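Local coordinates for protein extracellular ligand-binding receptor (Verminephrobacter eiseniae, PDB 4M88) that probably binds amino acids outside the cell as the solute-binding component of an ABC transporter, in the manner of the leucine-binding protein family, at residues Q127-I132 and M158-E163; K66-K71 and A96-V101; L24-K29 and E276-M281. One frame throughout, in Å; residues are numbered along the deposited sequence.

How the contacts relate
The chain has the two alpha/beta lobes of a type I periplasmic binding protein. From the N terminus, L24-K29 opens contact 3, which closes only at E276-M281. Contacts 2 and 1 are both nested in that long loop and lie in series. Contact 2 closes a short loop between helix 57-68 and the run into strand 99-101, in the lobe with the five-stranded parallel sheet. Contact 1 then joins helices 125-138 and 152-166 beside the mixed sheet of the other lobe. Contact 3 brings the end of helix 265-277 back to helix 18-37. Contacts 1 and 3 lie on opposite sides of the chain's centre, their own centres about 33 Å apart.

Contact 1: Q127-I132 and M158-E163; sequences QEIEEI and MAVVQE
I129 on helix 125-138 fits against V160 and V161 on helix 152-166. The two helices flank strand 143-149 in sequence and pack on the mixed sheet of one alpha/beta lobe of this type I periplasmic binding protein. The contact is wholly apolar. I129 uses both of its branches. With CG2 anti to the backbone N and CG1 beside that nitrogen (chi1 -76°), the two branches part over the other helix. CG2 comes 3.7 Å from V161 CG2 and nearly as close to the CA of the same residue. CD1, at the end of the other branch, reaches V160 CG1 at 3.8 Å. The V160 side chain thus meets the isoleucine mainly through one methyl, CG1, while that of V161 meets it through CG2 and crosses it at about a right angle. The backbones are near each other here, with I129 CA and V161 CA 6.3 Å apart.

The next shell is the sheet itself. I129 and V161 both touch I205 on strand 201-205. V161 also rests on L203, T146 and L175, so it bears on three strands. On another side of helix 125-138, E128 OE2 is hydrogen-bonded to S231 OG and Q127 NE2 to the carbonyl of R342. Back at the interface, V160 CG1 lies 3.8 Å from I129 CG2 as well, so this one methyl meets both branches of the isoleucine.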
loop_
_atom_site.group_PDB
_atom_site.type_symbol
_atom_site.label_atom_id
_atom_site.label_comp_id
_atom_site.label_asym_id
_atom_site.label_seq_id
_atom_site.Cartn_x
_atom_site.Cartn_y
_atom_site.Cartn_z
ATOM N N GLN A 127 -5.641 -3.677 -10.317
ATOM C CA GLN A 127 -6.350 -4.898 -9.976
ATOM C C GLN A 127 -7.337 -4.646 -8.853
ATOM O O GLN A 127 -8.437 -5.202 -8.857
ATOM C CB GLN A 127 -5.387 -5.996 -9.575
ATOM C CG GLN A 127 -6.063 -7.356 -9.578
ATOM C CD GLN A 127 -5.230 -8.409 -8.895
ATOM O OE1 GLN A 127 -4.040 -8.213 -8.645
ATOM N NE2 GLN A 127 -5.851 -9.536 -8.585
ATOM N N GLU A 128 -6.963 -3.814 -7.888
ATOM C CA GLU A 128 -7.906 -3.456 -6.827
ATOM C C GLU A 128 -9.152 -2.750 -7.369
ATOM O O GLU A 128 -10.277 -3.036 -6.945
ATOM C CB GLU A 128 -7.228 -2.593 -5.761
ATOM C CG GLU A 128 -6.125 -3.346 -5.028
ATOM C CD GLU A 128 -5.725 -2.691 -3.715
ATOM O OE1 GLU A 128 -6.093 -1.513 -3.495
ATOM O OE2 GLU A 128 -5.053 -3.366 -2.900
ATOM N N ILE A 129 -8.946 -1.813 -8.287
ATOM C CA ILE A 129 -10.059 -1.085 -8.903
ATOM C C ILE A 129 -10.945 -1.993 -9.765
ATOM O O ILE A 129 -12.181 -1.855 -9.760
ATOM C CB ILE A 129 -9.531 0.110 -9.720
ATOM C CG1 ILE A 129 -9.108 1.240 -8.769
ATOM C CG2 ILE A 129 -10.584 0.626 -10.684
ATOM C CD1 ILE A 129 -8.198 2.278 -9.426
ATOM N N GLU A 130 -10.332 -2.924 -10.496
ATOM C CA GLU A 130 -11.115 -3.881 -11.279
ATOM C C GLU A 130 -11.991 -4.726 -10.360
ATOM O O GLU A 130 -13.160 -4.982 -10.659
ATOM C CB GLU A 130 -10.213 -4.757 -12.147
ATOM C CG GLU A 130 -9.621 -4.004 -13.350
ATOM C CD GLU A 130 -8.497 -4.766 -14.051
ATOM O OE1 GLU A 130 -7.923 -5.703 -13.448
ATOM O OE2 GLU A 130 -8.187 -4.416 -15.211
ATOM N N GLU A 131 -11.418 -5.146 -9.237
ATOM C CA GLU A 131 -12.151 -5.893 -8.218
ATOM C C GLU A 131 -13.305 -5.082 -7.616
ATOM O O GLU A 131 -14.395 -5.613 -7.403
ATOM C CB GLU A 131 -11.189 -6.325 -7.110
ATOM C CG GLU A 131 -11.834 -7.139 -6.013
ATOM C CD GLU A 131 -11.979 -8.603 -6.378
ATOM O OE1 GLU A 131 -11.609 -8.976 -7.515
ATOM O OE2 GLU A 131 -12.456 -9.378 -5.520
ATOM N N ILE A 132 -13.062 -3.804 -7.333
ATOM C CA ILE A 132 -14.117 -2.935 -6.791
ATOM C C ILE A 132 -15.267 -2.820 -7.777
ATOM O O ILE A 132 -16.441 -2.910 -7.397
ATOM C CB ILE A 132 -13.607 -1.529 -6.507
ATOM C CG1 ILE A 132 -12.874 -1.494 -5.188
ATOM C CG2 ILE A 132 -14.773 -0.541 -6.402
ATOM C CD1 ILE A 132 -12.292 -0.148 -4.884
HETATM N N MSE A 158 -8.173 7.445 -11.696
HETATM C CA MSE A 158 -9.431 7.778 -12.359
HETATM C C MSE A 158 -9.478 7.165 -13.756
HETATM O O MSE A 158 -10.505 6.638 -14.181
HETATM C CB MSE A 158 -9.600 9.297 -12.438
HETATM C CG MSE A 158 -10.938 9.729 -12.993
HETATM SE SE MSE A 158 -12.375 9.201 -11.776
HETATM C CE MSE A 158 -13.506 8.296 -13.064
ATOM N N ALA A 159 -8.361 7.225 -14.473
ATOM C CA ALA A 159 -8.304 6.634 -15.810
ATOM C C ALA A 159 -8.494 5.124 -15.733
ATOM O O ALA A 159 -9.123 4.528 -16.608
ATOM C CB ALA A 159 -6.978 6.967 -16.502
ATOM N N VAL A 160 -7.939 4.505 -14.693
ATOM C CA VAL A 160 -8.096 3.067 -14.509
ATOM C C VAL A 160 -9.558 2.709 -14.245
ATOM O O VAL A 160 -10.071 1.732 -14.802
ATOM C CB VAL A 160 -7.172 2.535 -13.384
ATOM C CG1 VAL A 160 -7.548 1.123 -12.996
ATOM C CG2 VAL A 160 -5.721 2.585 -13.846
ATOM N N VAL A 161 -10.231 3.499 -13.410
ATOM C CA VAL A 161 -11.653 3.280 -13.150
ATOM C C VAL A 161 -12.444 3.372 -14.448
ATOM O O VAL A 161 -13.293 2.530 -14.720
ATOM C CB VAL A 161 -12.249 4.267 -12.104
ATOM C CG1 VAL A 161 -13.687 3.882 -11.806
ATOM C CG2 VAL A 161 -11.452 4.230 -10.813
ATOM N N GLN A 162 -12.157 4.384 -15.264
ATOM C CA GLN A 162 -12.903 4.553 -16.516
ATOM C C GLN A 162 -12.738 3.334 -17.420
ATOM O O GLN A 162 -13.703 2.875 -18.041
ATOM C CB GLN A 162 -12.458 5.823 -17.254
ATOM C CG GLN A 162 -12.740 7.109 -16.489
ATOM C CD GLN A 162 -12.162 8.341 -17.178
ATOM O OE1 GLN A 162 -11.329 8.230 -18.078
ATOM N NE2 GLN A 162 -12.606 9.520 -16.756
ATOM N N GLU A 163 -11.521 2.803 -17.494
ATOM C CA GLU A 163 -11.267 1.644 -18.350
ATOM C C GLU A 163 -11.927 0.384 -17.770
ATOM O O GLU A 163 -12.459 -0.451 -18.510
ATOM C CB GLU A 163 -9.765 1.422 -18.525
ATOM C CG GLU A 163 -9.408 0.190 -19.352
ATOM C CD GLU A 163 -9.742 0.335 -20.835
ATOM O OE1 GLU A 163 -10.049 1.463 -21.286
ATOM O OE2 GLU A 163 -9.695 -0.690 -21.553
#

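Contact 2: K66-K71 and A96-V101; sequences KAMEKK and APVVVV
M68 sets its CG beside the backbone N (chi1 -71°), then bends at chi2 (-55°) and again at chi3 (-60°), and folds its tip against A96, P97 and V98. The residue is modelled as selenomethionine, and its last two atoms do the touching. SE sits 3.6 Å from V98 CB. The two methyls of V98 are close by, with CG1 3.8 Å and CG2 4.0 Å from SE, so the selenium meets the whole branch point. The terminal CE touches P97, A96 and V98: it lies 3.7 Å from P97 CD and 3.9 Å from A96 CB. One bent side chain therefore contacts three successive residues by van der Waals packing.

Backbone turns shape both partners. P97 is the centre of an inverse gamma turn, closed by a weak bond from V98 N to A96 O. M68 begins a type I beta turn that K71 ends, with K71 N bonded to M68 O at 3.0 Å. K71 has positive phi and leaves the helical path.

Further out, A96 O accepts a hydrogen bond from K117 NZ. V99 pairs through its backbone with L73 and L75 as strand 99-101 enters the sheet. The packing joins the C-terminal end of helix 57-68 to the lead-in of a strand, as expected in the three-layer alpha-beta-alpha sandwich, with a parallel sheet, of a type I periplasmic binding protein lobe.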
loop_
_atom_site.group_PDB
_atom_site.type_symbol
_atom_site.label_atom_id
_atom_site.label_comp_id
_atom_site.label_asym_id
_atom_site.label_seq_id
_atom_site.Cartn_x
_atom_site.Cartn_y
_atom_site.Cartn_z
ATOM N N LYS A 66 22.160 10.090 -0.287
ATOM C CA LYS A 66 22.639 9.920 1.086
ATOM C C LYS A 66 22.391 8.490 1.549
ATOM O O LYS A 66 23.226 7.895 2.231
ATOM C CB LYS A 66 21.949 10.910 2.027
ATOM C CG LYS A 66 22.203 12.358 1.670
ATOM C CD LYS A 66 21.385 13.293 2.549
ATOM C CE LYS A 66 21.931 14.709 2.508
ATOM N NZ LYS A 66 21.137 15.630 3.371
ATOM N N ALA A 67 21.238 7.938 1.171
ATOM C CA ALA A 67 20.908 6.558 1.484
ATOM C C ALA A 67 21.866 5.615 0.758
ATOM O O ALA A 67 22.387 4.659 1.346
ATOM C CB ALA A 67 19.446 6.252 1.092
HETATM N N MSE A 68 22.107 5.884 -0.524
HETATM C CA MSE A 68 22.992 5.023 -1.307
HETATM C C MSE A 68 24.432 4.994 -0.768
HETATM O O MSE A 68 25.145 4.008 -0.961
HETATM C CB MSE A 68 22.992 5.417 -2.786
HETATM C CG MSE A 68 21.713 5.098 -3.516
HETATM SE SE MSE A 68 21.209 3.191 -3.366
HETATM C CE MSE A 68 22.802 2.418 -4.184
ATOM N N GLU A 69 24.855 6.062 -0.097
ATOM C CA GLU A 69 26.201 6.098 0.478
ATOM C C GLU A 69 26.394 5.044 1.572
ATOM O O GLU A 69 27.529 4.661 1.863
ATOM C CB GLU A 69 26.519 7.485 1.040
ATOM C CG GLU A 69 26.798 8.537 -0.019
ATOM C CD GLU A 69 27.432 9.784 0.563
ATOM O OE1 GLU A 69 26.835 10.368 1.493
ATOM O OE2 GLU A 69 28.522 10.173 0.090
ATOM N N LYS A 70 25.293 4.588 2.170
ATOM C CA LYS A 70 25.342 3.573 3.222
ATOM C C LYS A 70 25.407 2.157 2.659
ATOM O O LYS A 70 25.413 1.188 3.421
ATOM C CB LYS A 70 24.129 3.691 4.158
ATOM C CG LYS A 70 23.920 5.070 4.764
ATOM C CD LYS A 70 25.213 5.566 5.396
ATOM C CE LYS A 70 25.260 7.094 5.506
ATOM N NZ LYS A 70 26.661 7.596 5.689
ATOM N N LYS A 71 25.452 2.046 1.328
ATOM C CA LYS A 71 25.493 0.761 0.626
ATOM C C LYS A 71 24.380 -0.215 1.039
ATOM O O LYS A 71 24.657 -1.375 1.351
ATOM C CB LYS A 71 26.875 0.114 0.783
ATOM C CG LYS A 71 28.013 1.040 0.359
ATOM C CD LYS A 71 29.362 0.602 0.920
ATOM C CE LYS A 71 29.969 -0.529 0.119
ATOM N NZ LYS A 71 31.369 -0.800 0.564
ATOM N N ALA A 96 22.214 2.739 -9.917
ATOM C CA ALA A 96 22.374 2.510 -8.484
ATOM C C ALA A 96 22.297 1.019 -8.160
ATOM O O ALA A 96 21.325 0.351 -8.530
ATOM C CB ALA A 96 21.325 3.291 -7.700
ATOM N N PRO A 97 23.329 0.488 -7.475
ATOM C CA PRO A 97 23.335 -0.927 -7.086
ATOM C C PRO A 97 22.418 -1.185 -5.893
ATOM O O PRO A 97 22.866 -1.369 -4.758
ATOM C CB PRO A 97 24.797 -1.183 -6.703
ATOM C CG PRO A 97 25.314 0.170 -6.254
ATOM C CD PRO A 97 24.602 1.162 -7.148
ATOM N N VAL A 98 21.121 -1.198 -6.157
ATOM C CA VAL A 98 20.152 -1.371 -5.088
ATOM C C VAL A 98 18.892 -1.987 -5.676
ATOM O O VAL A 98 18.674 -1.935 -6.883
ATOM C CB VAL A 98 19.830 -0.014 -4.427
ATOM C CG1 VAL A 98 18.934 0.835 -5.331
ATOM C CG2 VAL A 98 19.174 -0.213 -3.053
ATOM N N VAL A 99 18.077 -2.603 -4.832
ATOM C CA VAL A 99 16.757 -3.013 -5.263
ATOM C C VAL A 99 15.760 -2.291 -4.371
ATOM O O VAL A 99 16.050 -2.011 -3.191
ATOM C CB VAL A 99 16.580 -4.532 -5.170
ATOM C CG1 VAL A 99 16.818 -4.969 -3.804
ATOM C CG2 VAL A 99 15.203 -4.921 -5.539
ATOM N N VAL A 100 14.616 -1.930 -4.942
ATOM C CA VAL A 100 13.569 -1.273 -4.168
ATOM C C VAL A 100 12.449 -2.282 -4.014
ATOM O O VAL A 100 11.949 -2.809 -5.002
ATOM C CB VAL A 100 13.021 -0.016 -4.869
ATOM C CG1 VAL A 100 11.948 0.633 -3.999
ATOM C CG2 VAL A 100 14.139 0.986 -5.139
ATOM N N VAL A 101 12.094 -2.589 -2.775
ATOM C CA VAL A 101 11.133 -3.655 -2.519
ATOM C C VAL A 101 9.856 -3.049 -1.982
ATOM O O VAL A 101 9.824 -2.517 -0.863
ATOM C CB VAL A 101 11.685 -4.722 -1.561
ATOM C CG1 VAL A 101 10.614 -5.760 -1.239
ATOM C CG2 VAL A 101 12.906 -5.395 -2.176
#

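Contact 3: L24-K29 and E276-M281; sequences LNQGIK and EAFPQM
Q26 on helix 18-37 meets F278 and M281, which follow the end of helix 265-277. The aromatic contact comes first. Q26 CG lies over one face of the F278 ring, 4.0 Å from the centroid and 24° off the normal, in a CH-pi contact offset toward the rim. The nearest ring atom is CZ, 3.7 Å from Q26 CG. The Q26 amide is turned 51° from the ring plane, so they are not stacked. K29 approaches the same ring at its edge, with CB 4.4 Å from CZ. The backbone of the helix takes part as well: Q26 O is 3.2 Å from F278 CE2.

The second kind is methyl against amide. M281, modelled as selenomethionine, bends at chi3 (-99°) and brings CE to the amide end of Q26. CE is 3.6 Å from OE1 and nearly as close to CD and NE2, so it meets the whole amide group. A type I turn from F278 to M281 lets both side chains reach the same glutamine.

Polar bonds hold the surroundings. Q26 OE1 accepts a hydrogen bond from Q288 NE2 of helix 286-303. K29 leads its amine away from the ring and bonds N25 OD1, with NZ at 3.0 Å. That donor lies in the carbonyl plane, on a lone pair. N25 ND2 in turn bonds Q9 and E50.

This surface contact sets the flank of helix 18-37 against the turn that follows helix 265-277, in keeping with the two-lobed type I periplasmic binding protein fold, in which the chain passes between the lobes more than once.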
loop_
_atom_site.group_PDB
_atom_site.type_symbol
_atom_site.label_atom_id
_atom_site.label_comp_id
_atom_site.label_asym_id
_atom_site.label_seq_id
_atom_site.Cartn_x
_atom_site.Cartn_y
_atom_site.Cartn_z
ATOM N N LEU A 24 4.544 1.632 8.547
ATOM C CA LEU A 24 5.458 0.856 7.707
ATOM C C LEU A 24 6.756 0.595 8.448
ATOM O O LEU A 24 7.287 -0.514 8.425
ATOM C CB LEU A 24 5.782 1.598 6.400
ATOM C CG LEU A 24 4.763 1.638 5.269
ATOM C CD1 LEU A 24 5.334 2.497 4.143
ATOM C CD2 LEU A 24 4.459 0.240 4.765
ATOM N N ASN A 25 7.283 1.633 9.090
ATOM C CA ASN A 25 8.550 1.524 9.803
ATOM C C ASN A 25 8.461 0.515 10.959
ATOM O O ASN A 25 9.386 -0.264 11.190
ATOM C CB ASN A 25 8.967 2.906 10.310
ATOM C CG ASN A 25 10.314 2.904 11.014
ATOM O OD1 ASN A 25 10.393 3.131 12.221
ATOM N ND2 ASN A 25 11.382 2.662 10.262
ATOM N N GLN A 26 7.356 0.549 11.692
ATOM C CA GLN A 26 7.134 -0.396 12.791
ATOM C C GLN A 26 7.141 -1.840 12.308
ATOM O O GLN A 26 7.729 -2.725 12.947
ATOM C CB GLN A 26 5.818 -0.079 13.499
ATOM C CG GLN A 26 5.925 1.139 14.414
ATOM C CD GLN A 26 4.574 1.779 14.691
ATOM O OE1 GLN A 26 3.543 1.290 14.238
ATOM N NE2 GLN A 26 4.577 2.884 15.433
ATOM N N GLY A 27 6.482 -2.085 11.189
ATOM C CA GLY A 27 6.415 -3.431 10.641
ATOM C C GLY A 27 7.772 -3.906 10.165
ATOM O O GLY A 27 8.145 -5.070 10.344
ATOM N N ILE A 28 8.526 -3.002 9.551
ATOM C CA ILE A 28 9.862 -3.357 9.084
ATOM C C ILE A 28 10.748 -3.712 10.275
ATOM O O ILE A 28 11.423 -4.744 10.266
ATOM C CB ILE A 28 10.493 -2.200 8.282
ATOM C CG1 ILE A 28 9.743 -1.988 6.963
ATOM C CG2 ILE A 28 11.966 -2.466 8.000
ATOM C CD1 ILE A 28 10.110 -0.652 6.277
ATOM N N LYS A 29 10.728 -2.878 11.317
ATOM C CA LYS A 29 11.552 -3.131 12.495
ATOM C C LYS A 29 11.149 -4.411 13.196
ATOM O O LYS A 29 12.005 -5.146 13.702
ATOM C CB LYS A 29 11.438 -1.972 13.480
ATOM C CG LYS A 29 12.117 -0.713 13.019
ATOM C CD LYS A 29 11.835 0.390 14.014
ATOM C CE LYS A 29 12.763 1.562 13.805
ATOM N NZ LYS A 29 12.298 2.769 14.532
ATOM N N GLU A 276 6.547 -8.537 20.387
ATOM C CA GLU A 276 7.926 -8.476 20.852
ATOM C C GLU A 276 8.500 -7.059 20.741
ATOM O O GLU A 276 9.102 -6.545 21.684
ATOM C CB GLU A 276 8.790 -9.466 20.062
ATOM C CG GLU A 276 8.407 -10.931 20.264
ATOM C CD GLU A 276 9.279 -11.897 19.462
ATOM O OE1 GLU A 276 9.610 -11.587 18.292
ATOM O OE2 GLU A 276 9.633 -12.970 20.007
ATOM N N ALA A 277 8.290 -6.432 19.586
ATOM C CA ALA A 277 8.890 -5.137 19.287
ATOM C C ALA A 277 8.091 -3.969 19.866
ATOM O O ALA A 277 8.664 -2.971 20.301
ATOM C CB ALA A 277 9.052 -4.976 17.770
ATOM N N PHE A 278 6.767 -4.089 19.854
ATOM C CA PHE A 278 5.897 -3.002 20.303
ATOM C C PHE A 278 4.785 -3.522 21.200
ATOM O O PHE A 278 3.619 -3.516 20.804
ATOM C CB PHE A 278 5.302 -2.275 19.091
ATOM C CG PHE A 278 6.338 -1.767 18.135
ATOM C CD1 PHE A 278 7.031 -0.592 18.404
ATOM C CD2 PHE A 278 6.640 -2.481 16.980
ATOM C CE1 PHE A 278 8.000 -0.126 17.536
ATOM C CE2 PHE A 278 7.611 -2.025 16.110
ATOM C CZ PHE A 278 8.289 -0.848 16.381
ATOM N N PRO A 279 5.142 -3.972 22.416
ATOM C CA PRO A 279 4.185 -4.650 23.301
ATOM C C PRO A 279 2.990 -3.802 23.743
ATOM O O PRO A 279 1.962 -4.379 24.098
ATOM C CB PRO A 279 5.037 -5.044 24.513
ATOM C CG PRO A 279 6.226 -4.153 24.470
ATOM C CD PRO A 279 6.490 -3.920 23.009
ATOM N N GLN A 280 3.105 -2.476 23.724
ATOM C CA GLN A 280 1.980 -1.636 24.136
ATOM C C GLN A 280 0.841 -1.684 23.135
ATOM O O GLN A 280 -0.301 -1.358 23.461
ATOM C CB GLN A 280 2.403 -0.178 24.335
ATOM C CG GLN A 280 3.585 0.024 25.262
ATOM C CD GLN A 280 3.457 -0.738 26.568
ATOM O OE1 GLN A 280 2.364 -0.892 27.118
ATOM N NE2 GLN A 280 4.588 -1.220 27.074
HETATM N N MSE A 281 1.153 -2.070 21.904
HETATM C CA MSE A 281 0.165 -2.006 20.842
HETATM C C MSE A 281 -0.912 -3.072 20.990
HETATM O O MSE A 281 -0.613 -4.250 21.180
HETATM C CB MSE A 281 0.840 -2.127 19.488
HETATM C CG MSE A 281 0.530 -0.968 18.588
HETATM SE SE MSE A 281 1.745 -0.979 17.103
HETATM C CE MSE A 281 3.031 0.353 17.708
#